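Local coordinates for protein chitinase (Thermococcus chitonophagus, PDB 5XSW) that probably hydrolyses chitin as an endochitinase, this chain being the C-terminal part of a longer protein, with a beta-sheet domain followed by a mainly helical one that binds glycan, at residues Ile133-Pro136 and Lys137-Tyr140; His147-Gly150 and Phe151-Asn155; Lys186-Ala189 and Met190-Leu194; Ser254-Phe257 and Asn258-Lys261; Glu422-Asn425 and Ala426-Arg429. All blocks are in the same frame, centred on the assembly; numbering follows the deposited sequence.

Contact 1 (Ile133-Pro136 and Lys137-Tyr140); sequences IADP and KSYY
I133 and Y139 meet across the start of a short helix, 136-139, whose N-cap is D135. The isoleucine comes in from the loop just ahead of the cap and reaches over the turn to the aromatic ring. Its CG1 branch sits anti to the carbonyl carbon (chi1 -57°) and continues nearly straight, which carries CD1 over the middle of the Y139 ring. That CH-pi contact measures 3.7 Å from CD1 of I133 to the ring centroid, while CG2 of I133 lies against CB and CG of the same tyrosine. Y139 is buried, and its hydroxyl is bonded to D452; L438 of helix 421-439 packs on both I133 and Y139. CD1 of I133 also reaches the next tyrosine's hydroxyl, 3.3 Å from OH of Y140. At the cap, D135 has CG anti to its backbone N (chi1 172°), which sets the carboxylate at the N-terminal end of the helix. Its OD1 takes the weak but straight capping bond from N of S138, at 3.5 Å. The backbone carbonyl of D135 accepts from N of Y139 at 2.9 Å. A water donates a hydrogen bond to OD1 of D135 at 2.8 Å and accepts one from N of K137.

Contact 2 (His147-Gly150 and Phe151-Asn155); sequences HQNG and FIMYN
N149 turns its side-chain amide onto the backbone of N155 and grips it at both ends, a pair of side-chain-to-backbone hydrogen bonds across a tight bend with no regular helix or strand. Inside the bend, M153 is the centre of an inverse gamma turn, and the runs 147-150 and 151-155 point 147° apart. N149 OD1 accepts from N of N155 at 2.8 Å, with a nearly straight N-H (168°). Its ND2 donates to O of N155, also at 2.8 Å; the carbonyl lies close to the plane of the amide, yet ND2 stands above the plane of that carbonyl. Two bonds to one residue fix the rotation of the buried amide.

M153 crosses the N149 side chain at about a right angle, its chain folded by bends at chi2 and chi3. The fold brings SD to 3.3 Å from ND2 of N149. The same sulfur approaches the H147 ring obliquely, 4.0 Å from CE1 of H147. Around the bend, F151 packs edge-to-face on F205, and ND2 of N202 donates to the carbonyl of G150, tying this loop to the region of helix 203-214. Two waters bridge the bend: one links N of G150 to O of I152, and another donates to OD1 of N149 and, at 2.8 Å, to OD1 of N155.

Contact 3 (Lys186-Ala189 and Met190-Leu194); sequences KYFA and MGLAL
F188 has CG anti to its backbone N (chi1 175°) and L192, one helical turn on, has its CG anti to the carbonyl carbon (chi1 -72°), and these torsions bring the leucine branch over one face of the phenylalanine ring. CG of L192 stands 4.2 Å from the ring centroid of F188, set toward the rim, in a CH-pi contact. CD1 of L192 comes nearer, 3.5 Å from CE2 of F188. P293 of helix 288-311 touches both side chains.

A second pair, Y187 and M190, runs side by side and points the same way. M190 is extended until chi3, where a bend of -81° swings CE back to lie 3.4 Å from CD1 of Y187, oblique to the ring. The far end of that tyrosine is held by D401, which also forms a salt bridge with K186, whose NZ also bonds O of N396.

Backbone bonds join each carbonyl from K186 to A189 to the amide four residues later, such as N of L192 to O of F188 at 2.9 Å. These are the first turns of an alpha-helix, 186-199, packed among helices 288-311, 399-412 and 449-461, with its i to i+3 and i to i+4 side-chain pairs.

Contact 4 (Ser254-Phe257 and Asn258-Lys261); sequences SGNF and NQIK. With PO4 (phosphate ion), chain M; PO4 (phosphate ion), chain E.
Two phosphate ions sit against the first turns of helix 254-263, each shared with the second subunit. N256 and Q259, three residues apart, hold one of them. Both side chains leave with CG anti to the backbone N (chi1 -179° and 173°), and their amide planes stand 85° apart, yet both nitrogens face the same ion. ND2 of N256 donates to its O1 at 3.1 Å, and NE2 of Q259 to its O2 at 2.6 Å. S254 and G255 of the second subunit bind this ion too. The amide oxygens are taken up elsewhere: OD1 of N256 by S299, while OE1 of Q259 pairs with OG of S254 of the second subunit.

The other ion lies at the start of the helix, where N of G255 donates to its O1 at 3.0 Å and OG of S254 lies 2.9 Å from the same oxygen; N256 and Q259 of the second subunit bind its far side. NZ of K261 bonds the carbonyl of A272 and forms a salt bridge with D476 of the second subunit.

The ions probably come from the crystallisation liquor, but amide donors and the positive end of a helix dipole would favour an anion at this subunit interface.

Contact 5 (Glu422-Asn425 and Ala426-Arg429); sequences EEWN and AMMR
W424 and M427 make a Met-aromatic contact, the main apolar feature of this stretch. The two side chains lie alongside each other and point the same way. W424 has CG anti to its backbone N (chi1 -168°), and M427 leaves its own backbone in the same sense before chi3, at 81°, bends the methyl inward. CE of M427 then rests over the six-membered ring, 3.6 Å from its centroid and close to the normal, while SD of the same methionine follows at 4.3 Å from that centroid. M428 approaches from the indole's nitrogen end: its CG is 3.5 Å from NE1 of W424, and its sulfur lies obliquely to the five-membered ring, a looser Met-aromatic pair.

These are i to i+3 and i to i+4 pairs on one side of alpha-helix 421-439. W424 and M428 pack on helix 399-412, where F406 touches both and R410 makes a cation-pi contact with the indole; M427 meets H463 and W464.

Among the backbone hydrogen bonds, N of M427 reaches O of E423 at 2.8 Å, and N of M428 reaches O of W424 at 2.9 Å.

The polar contacts are on the more exposed side. OE2 of E423 accepts from N of S420, just ahead of the helix. R429 bends at chi3 so that its guanidinium folds back along the helix, one face lying over the carbonyl oxygen of N425. At the edge of that group a water accepts from NH2 of R429 at 2.8 Å and donates to O of E422, also at 2.8 Å.

All five contacts belong to the part of the chain that follows the N-terminal beta strands, and they come in series, each closing before the next opens. Contacts 1 and 2 are loop elements around and after helix 136-139, whereas contacts 3, 4 and 5 each lie within one helix: 186-199, 254-263 and 421-439. None touches another. Contacts 3 and 5 come nearest, about 8 Å between nearest atoms, with helix 399-412 packing against both helices. Helix 421-439 also reaches contact 1, and helix 288-311 borders contacts 2, 3 and 4. Contacts 1 and 4, with centres about 41 Å apart, lie on opposite sides of the chain's centre, contact 4 at the subunit interface.

Contact 1 (Ile133-Pro136 and Lys137-Tyr140)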
# COMPACT_ATOMS: atom_id res chain seq x y z
N ILE A 133 -6.90 -42.02 4.05
CA ILE A 133 -6.78 -42.09 5.50
C ILE A 133 -5.73 -43.13 5.90
O ILE A 133 -5.94 -44.32 5.75
CB ILE A 133 -8.11 -42.42 6.17
CG1 ILE A 133 -9.19 -41.37 5.76
CG2 ILE A 133 -7.93 -42.54 7.68
CD1 ILE A 133 -10.49 -41.48 6.58
N ALA A 134 -4.60 -42.65 6.39
CA ALA A 134 -3.49 -43.54 6.74
C ALA A 134 -3.86 -44.36 7.96
O ALA A 134 -3.59 -45.55 8.04
CB ALA A 134 -2.21 -42.73 7.02
N ASP A 135 -4.49 -43.71 8.93
CA ASP A 135 -4.66 -44.33 10.22
C ASP A 135 -5.99 -43.88 10.81
O ASP A 135 -6.07 -42.89 11.55
CB ASP A 135 -3.45 -43.97 11.10
CG ASP A 135 -3.61 -44.39 12.57
OD1 ASP A 135 -4.59 -45.05 12.94
OD2 ASP A 135 -2.69 -44.05 13.36
N PRO A 136 -7.04 -44.65 10.54
CA PRO A 136 -8.38 -44.26 10.97
C PRO A 136 -8.57 -43.99 12.44
O PRO A 136 -9.36 -43.11 12.79
CB PRO A 136 -9.24 -45.48 10.54
CG PRO A 136 -8.57 -45.98 9.37
CD PRO A 136 -7.08 -45.83 9.65
N LYS A 137 -7.92 -44.74 13.32
CA LYS A 137 -8.14 -44.53 14.74
C LYS A 137 -7.66 -43.12 15.16
O LYS A 137 -8.28 -42.45 16.01
CB LYS A 137 -7.40 -45.59 15.55
CG LYS A 137 -7.52 -45.36 17.06
CD LYS A 137 -7.59 -46.68 17.84
CE LYS A 137 -6.44 -46.79 18.84
NZ LYS A 137 -5.10 -46.85 18.15
N SER A 138 -6.52 -42.73 14.62
CA SER A 138 -5.96 -41.40 14.88
C SER A 138 -6.79 -40.31 14.13
O SER A 138 -7.11 -39.28 14.70
CB SER A 138 -4.50 -41.37 14.48
OG SER A 138 -3.95 -40.07 14.68
N TYR A 139 -7.18 -40.60 12.90
CA TYR A 139 -7.90 -39.64 12.08
C TYR A 139 -9.21 -39.22 12.76
O TYR A 139 -9.52 -38.02 12.73
CB TYR A 139 -8.14 -40.23 10.69
CG TYR A 139 -8.77 -39.35 9.62
CD1 TYR A 139 -10.17 -39.19 9.55
CD2 TYR A 139 -7.99 -38.76 8.61
CE1 TYR A 139 -10.78 -38.41 8.51
CE2 TYR A 139 -8.58 -38.00 7.60
CZ TYR A 139 -9.98 -37.83 7.57
OH TYR A 139 -10.54 -37.12 6.57
N TYR A 140 -9.93 -40.14 13.43
CA TYR A 140 -11.26 -39.84 13.99
C TYR A 140 -11.23 -39.68 15.48
O TYR A 140 -12.26 -39.47 16.08
CB TYR A 140 -12.31 -40.92 13.63
CG TYR A 140 -12.62 -41.01 12.17
CD1 TYR A 140 -13.40 -40.03 11.54
CD2 TYR A 140 -12.15 -42.06 11.39
CE1 TYR A 140 -13.69 -40.11 10.18
CE2 TYR A 140 -12.40 -42.12 10.00
CZ TYR A 140 -13.19 -41.14 9.41
OH TYR A 140 -13.47 -41.18 8.06
O HOH W 1 -6.23 -47.27 12.76

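Contact 2 (His147-Gly150 and Phe151-Asn155)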
# COMPACT_ATOMS: atom_id res chain seq x y z
N HIS A 147 -1.84 -27.22 22.94
CA HIS A 147 -0.56 -26.82 22.36
C HIS A 147 -0.31 -25.33 22.61
O HIS A 147 -1.10 -24.67 23.26
CB HIS A 147 -0.54 -27.10 20.87
CG HIS A 147 -1.60 -26.35 20.09
ND1 HIS A 147 -1.32 -25.22 19.34
CD2 HIS A 147 -2.94 -26.56 19.98
CE1 HIS A 147 -2.43 -24.79 18.75
NE2 HIS A 147 -3.43 -25.58 19.13
N GLN A 148 0.80 -24.81 22.11
CA GLN A 148 1.09 -23.40 22.38
C GLN A 148 1.65 -22.73 21.11
O GLN A 148 2.51 -21.84 21.19
CB GLN A 148 2.06 -23.27 23.59
CG GLN A 148 1.30 -23.42 24.99
CD GLN A 148 0.26 -22.28 25.34
OE1 GLN A 148 0.60 -21.35 26.09
NE2 GLN A 148 -1.02 -22.38 24.83
N ASN A 149 1.21 -23.15 19.94
CA ASN A 149 1.68 -22.49 18.70
C ASN A 149 1.17 -21.03 18.62
O ASN A 149 0.03 -20.74 19.02
CB ASN A 149 1.22 -23.26 17.46
CG ASN A 149 1.90 -24.64 17.33
OD1 ASN A 149 2.98 -24.76 16.76
ND2 ASN A 149 1.23 -25.65 17.79
N GLY A 150 1.98 -20.14 18.08
CA GLY A 150 1.51 -18.76 17.95
C GLY A 150 1.06 -18.60 16.52
O GLY A 150 0.15 -19.29 16.07
N PHE A 151 1.71 -17.70 15.80
CA PHE A 151 1.37 -17.37 14.42
C PHE A 151 1.58 -18.59 13.46
O PHE A 151 0.71 -18.95 12.68
CB PHE A 151 2.25 -16.16 13.97
CG PHE A 151 2.27 -15.94 12.50
CD1 PHE A 151 1.07 -15.84 11.79
CD2 PHE A 151 3.47 -15.72 11.83
CE1 PHE A 151 1.06 -15.58 10.43
CE2 PHE A 151 3.45 -15.50 10.43
CZ PHE A 151 2.24 -15.42 9.76
N ILE A 152 2.76 -19.21 13.52
CA ILE A 152 3.11 -20.35 12.61
C ILE A 152 2.93 -21.66 13.37
O ILE A 152 3.35 -21.75 14.51
CB ILE A 152 4.59 -20.25 12.06
CG1 ILE A 152 4.75 -18.98 11.18
CG2 ILE A 152 5.02 -21.53 11.26
CD1 ILE A 152 3.99 -19.10 9.84
N MET A 153 2.34 -22.67 12.71
CA MET A 153 2.01 -23.91 13.39
C MET A 153 3.23 -24.86 13.27
O MET A 153 3.21 -25.78 12.46
CB MET A 153 0.76 -24.57 12.77
CG MET A 153 0.23 -25.76 13.70
SD MET A 153 -0.71 -25.15 15.11
CE MET A 153 -2.37 -25.05 14.46
N TYR A 154 4.30 -24.57 14.00
CA TYR A 154 5.50 -25.44 13.94
C TYR A 154 5.17 -26.84 14.49
O TYR A 154 5.70 -27.80 14.02
CB TYR A 154 6.65 -24.85 14.75
CG TYR A 154 7.15 -23.51 14.23
CD1 TYR A 154 7.95 -23.45 13.13
CD2 TYR A 154 6.81 -22.31 14.90
CE1 TYR A 154 8.43 -22.16 12.64
CE2 TYR A 154 7.28 -21.01 14.44
CZ TYR A 154 8.08 -20.97 13.33
OH TYR A 154 8.57 -19.76 12.84
N ASN A 155 4.30 -26.92 15.49
CA ASN A 155 3.98 -28.22 16.12
C ASN A 155 2.46 -28.51 16.16
O ASN A 155 1.80 -28.34 17.18
CB ASN A 155 4.57 -28.25 17.55
CG ASN A 155 6.10 -27.95 17.59
OD1 ASN A 155 6.53 -26.90 18.10
ND2 ASN A 155 6.91 -28.89 17.09
O HOH W 2 5.10 -24.59 18.83
O HOH W 3 4.38 -20.46 16.71

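Contact 3 (Lys186-Ala189 and Met190-Leu194)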
# COMPACT_ATOMS: atom_id res chain seq x y z
N LYS A 186 -19.33 -21.29 8.14
CA LYS A 186 -18.44 -22.36 7.75
C LYS A 186 -17.61 -21.94 6.57
O LYS A 186 -16.59 -22.58 6.30
CB LYS A 186 -19.29 -23.62 7.40
CG LYS A 186 -20.18 -23.36 6.17
CD LYS A 186 -21.01 -24.64 5.82
CE LYS A 186 -22.11 -24.95 6.79
NZ LYS A 186 -23.08 -25.89 6.10
N TYR A 187 -18.05 -20.93 5.81
CA TYR A 187 -17.24 -20.54 4.65
C TYR A 187 -15.98 -19.82 5.15
O TYR A 187 -14.88 -20.01 4.65
CB TYR A 187 -18.04 -19.66 3.66
CG TYR A 187 -19.30 -20.38 3.27
CD1 TYR A 187 -19.22 -21.59 2.58
CD2 TYR A 187 -20.55 -19.92 3.66
CE1 TYR A 187 -20.39 -22.30 2.26
CE2 TYR A 187 -21.71 -20.63 3.37
CZ TYR A 187 -21.62 -21.81 2.65
OH TYR A 187 -22.76 -22.53 2.36
N PHE A 188 -16.19 -18.99 6.15
CA PHE A 188 -15.07 -18.37 6.88
C PHE A 188 -14.15 -19.46 7.47
O PHE A 188 -12.90 -19.37 7.38
CB PHE A 188 -15.61 -17.48 8.02
CG PHE A 188 -14.49 -16.89 8.89
CD1 PHE A 188 -13.59 -15.96 8.36
CD2 PHE A 188 -14.36 -17.25 10.22
CE1 PHE A 188 -12.54 -15.39 9.19
CE2 PHE A 188 -13.32 -16.72 11.03
CZ PHE A 188 -12.43 -15.78 10.48
N ALA A 189 -14.76 -20.48 8.07
CA ALA A 189 -13.93 -21.58 8.65
C ALA A 189 -13.11 -22.24 7.53
O ALA A 189 -11.90 -22.56 7.70
CB ALA A 189 -14.83 -22.64 9.37
N MET A 190 -13.72 -22.48 6.37
CA MET A 190 -12.93 -23.05 5.28
C MET A 190 -11.80 -22.13 4.80
O MET A 190 -10.75 -22.61 4.39
CB MET A 190 -13.83 -23.45 4.08
CG MET A 190 -14.70 -24.67 4.45
SD MET A 190 -15.67 -25.22 2.99
CE MET A 190 -16.94 -24.09 3.05
N GLY A 191 -12.01 -20.81 4.82
CA GLY A 191 -10.93 -19.90 4.48
C GLY A 191 -9.78 -19.96 5.49
O GLY A 191 -8.62 -19.92 5.08
N LEU A 192 -10.10 -20.05 6.78
CA LEU A 192 -9.08 -20.22 7.83
C LEU A 192 -8.29 -21.52 7.52
O LEU A 192 -7.11 -21.60 7.75
CB LEU A 192 -9.70 -20.35 9.23
CG LEU A 192 -10.31 -19.08 9.90
CD1 LEU A 192 -11.06 -19.42 11.19
CD2 LEU A 192 -9.22 -17.97 10.06
N ALA A 193 -9.00 -22.56 7.07
CA ALA A 193 -8.35 -23.88 6.92
C ALA A 193 -7.38 -23.79 5.78
O ALA A 193 -6.31 -24.40 5.80
CB ALA A 193 -9.41 -25.01 6.67
N LEU A 194 -7.74 -23.03 4.75
CA LEU A 194 -6.86 -22.93 3.60
C LEU A 194 -5.65 -22.07 4.00
O LEU A 194 -4.54 -22.35 3.56
CB LEU A 194 -7.56 -22.32 2.36
CG LEU A 194 -6.65 -22.06 1.14
CD1 LEU A 194 -5.94 -23.39 0.72
CD2 LEU A 194 -7.44 -21.49 -0.07

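Contact 4 (Ser254-Phe257 and Asn258-Lys261)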
# COMPACT_ATOMS: atom_id res chain seq x y z
N SER A 254 -6.53 -0.40 2.50
CA SER A 254 -6.22 -0.53 1.11
C SER A 254 -4.74 -0.36 0.76
O SER A 254 -4.32 -0.96 -0.22
CB SER A 254 -7.08 0.43 0.24
OG SER A 254 -6.70 1.76 0.43
N GLY A 255 -3.94 0.43 1.49
CA GLY A 255 -2.53 0.58 1.13
C GLY A 255 -1.80 -0.79 1.29
O GLY A 255 -1.09 -1.25 0.39
N ASN A 256 -2.00 -1.43 2.43
CA ASN A 256 -1.40 -2.78 2.67
C ASN A 256 -1.89 -3.80 1.65
O ASN A 256 -1.10 -4.60 1.12
CB ASN A 256 -1.71 -3.23 4.09
CG ASN A 256 -1.07 -4.62 4.42
OD1 ASN A 256 -1.77 -5.61 4.36
ND2 ASN A 256 0.21 -4.66 4.77
N PHE A 257 -3.19 -3.75 1.31
CA PHE A 257 -3.73 -4.63 0.25
C PHE A 257 -3.06 -4.40 -1.08
O PHE A 257 -2.70 -5.35 -1.82
CB PHE A 257 -5.27 -4.41 0.11
CG PHE A 257 -5.94 -5.39 -0.78
CD1 PHE A 257 -6.41 -6.59 -0.25
CD2 PHE A 257 -6.13 -5.11 -2.14
CE1 PHE A 257 -7.08 -7.57 -1.08
CE2 PHE A 257 -6.81 -6.03 -2.99
CZ PHE A 257 -7.26 -7.28 -2.49
N ASN A 258 -2.93 -3.13 -1.44
CA ASN A 258 -2.25 -2.77 -2.68
C ASN A 258 -0.80 -3.31 -2.70
O ASN A 258 -0.31 -3.83 -3.70
CB ASN A 258 -2.24 -1.21 -2.82
CG ASN A 258 -1.53 -0.72 -4.11
OD1 ASN A 258 -0.30 -0.70 -4.21
ND2 ASN A 258 -2.32 -0.30 -5.08
N GLN A 259 -0.13 -3.17 -1.58
CA GLN A 259 1.27 -3.64 -1.51
C GLN A 259 1.39 -5.19 -1.63
O GLN A 259 2.25 -5.74 -2.36
CB GLN A 259 1.86 -3.13 -0.19
CG GLN A 259 3.25 -3.62 0.16
CD GLN A 259 3.65 -3.11 1.53
OE1 GLN A 259 4.61 -2.34 1.66
NE2 GLN A 259 2.86 -3.43 2.53
N ILE A 260 0.52 -5.94 -0.94
CA ILE A 260 0.67 -7.40 -1.05
C ILE A 260 0.21 -7.93 -2.38
O ILE A 260 0.80 -8.88 -2.91
CB ILE A 260 -0.03 -8.18 0.09
CG1 ILE A 260 -1.53 -7.99 0.08
CG2 ILE A 260 0.61 -7.81 1.44
CD1 ILE A 260 -2.23 -8.64 1.31
N LYS A 261 -0.76 -7.27 -3.02
CA LYS A 261 -1.02 -7.52 -4.43
C LYS A 261 0.23 -7.30 -5.31
O LYS A 261 0.55 -8.12 -6.21
CB LYS A 261 -2.18 -6.58 -4.88
CG LYS A 261 -2.87 -6.89 -6.09
CD LYS A 261 -4.10 -5.88 -6.24
CE LYS A 261 -4.40 -5.81 -7.72
NZ LYS A 261 -5.56 -4.87 -7.86
P PO4 M . -4.89 3.90 2.67
O1 PO4 M . -5.51 2.56 2.91
O2 PO4 M . -5.68 4.90 3.47
O3 PO4 M . -5.01 4.36 1.24
O4 PO4 M . -3.50 3.81 3.15
P PO4 E . 3.12 -2.18 5.82
O1 PO4 E . 1.66 -2.00 5.59
O2 PO4 E . 3.79 -3.20 4.94
O3 PO4 E . 3.74 -0.82 5.64
O4 PO4 E . 3.48 -2.71 7.15

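Contact 5 (Glu422-Asn425 and Ala426-Arg429)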
# COMPACT_ATOMS: atom_id res chain seq x y z
N GLU A 422 -8.36 -27.62 -17.69
CA GLU A 422 -8.34 -29.07 -17.66
C GLU A 422 -7.79 -29.55 -16.34
O GLU A 422 -8.29 -30.52 -15.77
CB GLU A 422 -7.49 -29.64 -18.79
CG GLU A 422 -8.04 -29.39 -20.19
CD GLU A 422 -7.12 -29.93 -21.28
OE1 GLU A 422 -6.08 -30.56 -20.93
OE2 GLU A 422 -7.43 -29.74 -22.48
N GLU A 423 -6.72 -28.88 -15.89
CA GLU A 423 -6.13 -29.17 -14.59
C GLU A 423 -7.14 -28.90 -13.48
O GLU A 423 -7.34 -29.75 -12.59
CB GLU A 423 -4.85 -28.33 -14.40
CG GLU A 423 -3.74 -28.77 -15.35
CD GLU A 423 -2.52 -27.82 -15.45
OE1 GLU A 423 -1.45 -28.33 -15.84
OE2 GLU A 423 -2.62 -26.58 -15.17
N TRP A 424 -7.83 -27.76 -13.56
CA TRP A 424 -8.82 -27.41 -12.53
C TRP A 424 -9.95 -28.44 -12.51
O TRP A 424 -10.41 -28.89 -11.45
CB TRP A 424 -9.39 -25.99 -12.75
CG TRP A 424 -10.16 -25.57 -11.56
CD1 TRP A 424 -11.49 -25.77 -11.32
CD2 TRP A 424 -9.64 -24.92 -10.38
NE1 TRP A 424 -11.83 -25.26 -10.08
CE2 TRP A 424 -10.71 -24.74 -9.49
CE3 TRP A 424 -8.38 -24.44 -10.01
CZ2 TRP A 424 -10.56 -24.12 -8.24
CZ3 TRP A 424 -8.23 -23.82 -8.77
CH2 TRP A 424 -9.32 -23.68 -7.90
N ASN A 425 -10.42 -28.84 -13.70
CA ASN A 425 -11.47 -29.86 -13.79
C ASN A 425 -11.02 -31.18 -13.25
O ASN A 425 -11.76 -31.84 -12.52
CB ASN A 425 -11.92 -30.04 -15.25
CG ASN A 425 -12.64 -28.83 -15.77
OD1 ASN A 425 -13.22 -28.06 -14.99
ND2 ASN A 425 -12.60 -28.62 -17.08
N ALA A 426 -9.79 -31.58 -13.59
CA ALA A 426 -9.25 -32.83 -13.02
C ALA A 426 -9.16 -32.75 -11.49
O ALA A 426 -9.46 -33.71 -10.76
CB ALA A 426 -7.88 -33.15 -13.61
N MET A 427 -8.72 -31.59 -11.01
CA MET A 427 -8.65 -31.37 -9.56
C MET A 427 -10.04 -31.54 -8.91
O MET A 427 -10.21 -32.26 -7.91
CB MET A 427 -8.04 -29.97 -9.28
CG MET A 427 -7.80 -29.68 -7.78
SD MET A 427 -7.70 -27.88 -7.58
CE MET A 427 -9.43 -27.51 -7.56
N MET A 428 -11.05 -30.90 -9.49
CA MET A 428 -12.37 -30.96 -8.91
C MET A 428 -12.99 -32.38 -8.98
O MET A 428 -13.68 -32.78 -8.05
CB MET A 428 -13.27 -29.91 -9.61
CG MET A 428 -12.95 -28.45 -9.17
SD MET A 428 -12.85 -28.21 -7.35
CE MET A 428 -14.48 -28.65 -6.80
N ARG A 429 -12.72 -33.17 -10.04
CA ARG A 429 -13.11 -34.61 -10.00
C ARG A 429 -12.50 -35.35 -8.79
O ARG A 429 -13.20 -36.05 -8.04
CB ARG A 429 -12.69 -35.33 -11.31
CG ARG A 429 -13.57 -34.94 -12.51
CD ARG A 429 -13.38 -35.86 -13.74
NE ARG A 429 -12.05 -35.72 -14.35
CZ ARG A 429 -11.72 -34.74 -15.19
NH1 ARG A 429 -12.61 -33.81 -15.55
NH2 ARG A 429 -10.50 -34.70 -15.68
O HOH W 4 -9.54 -32.58 -17.15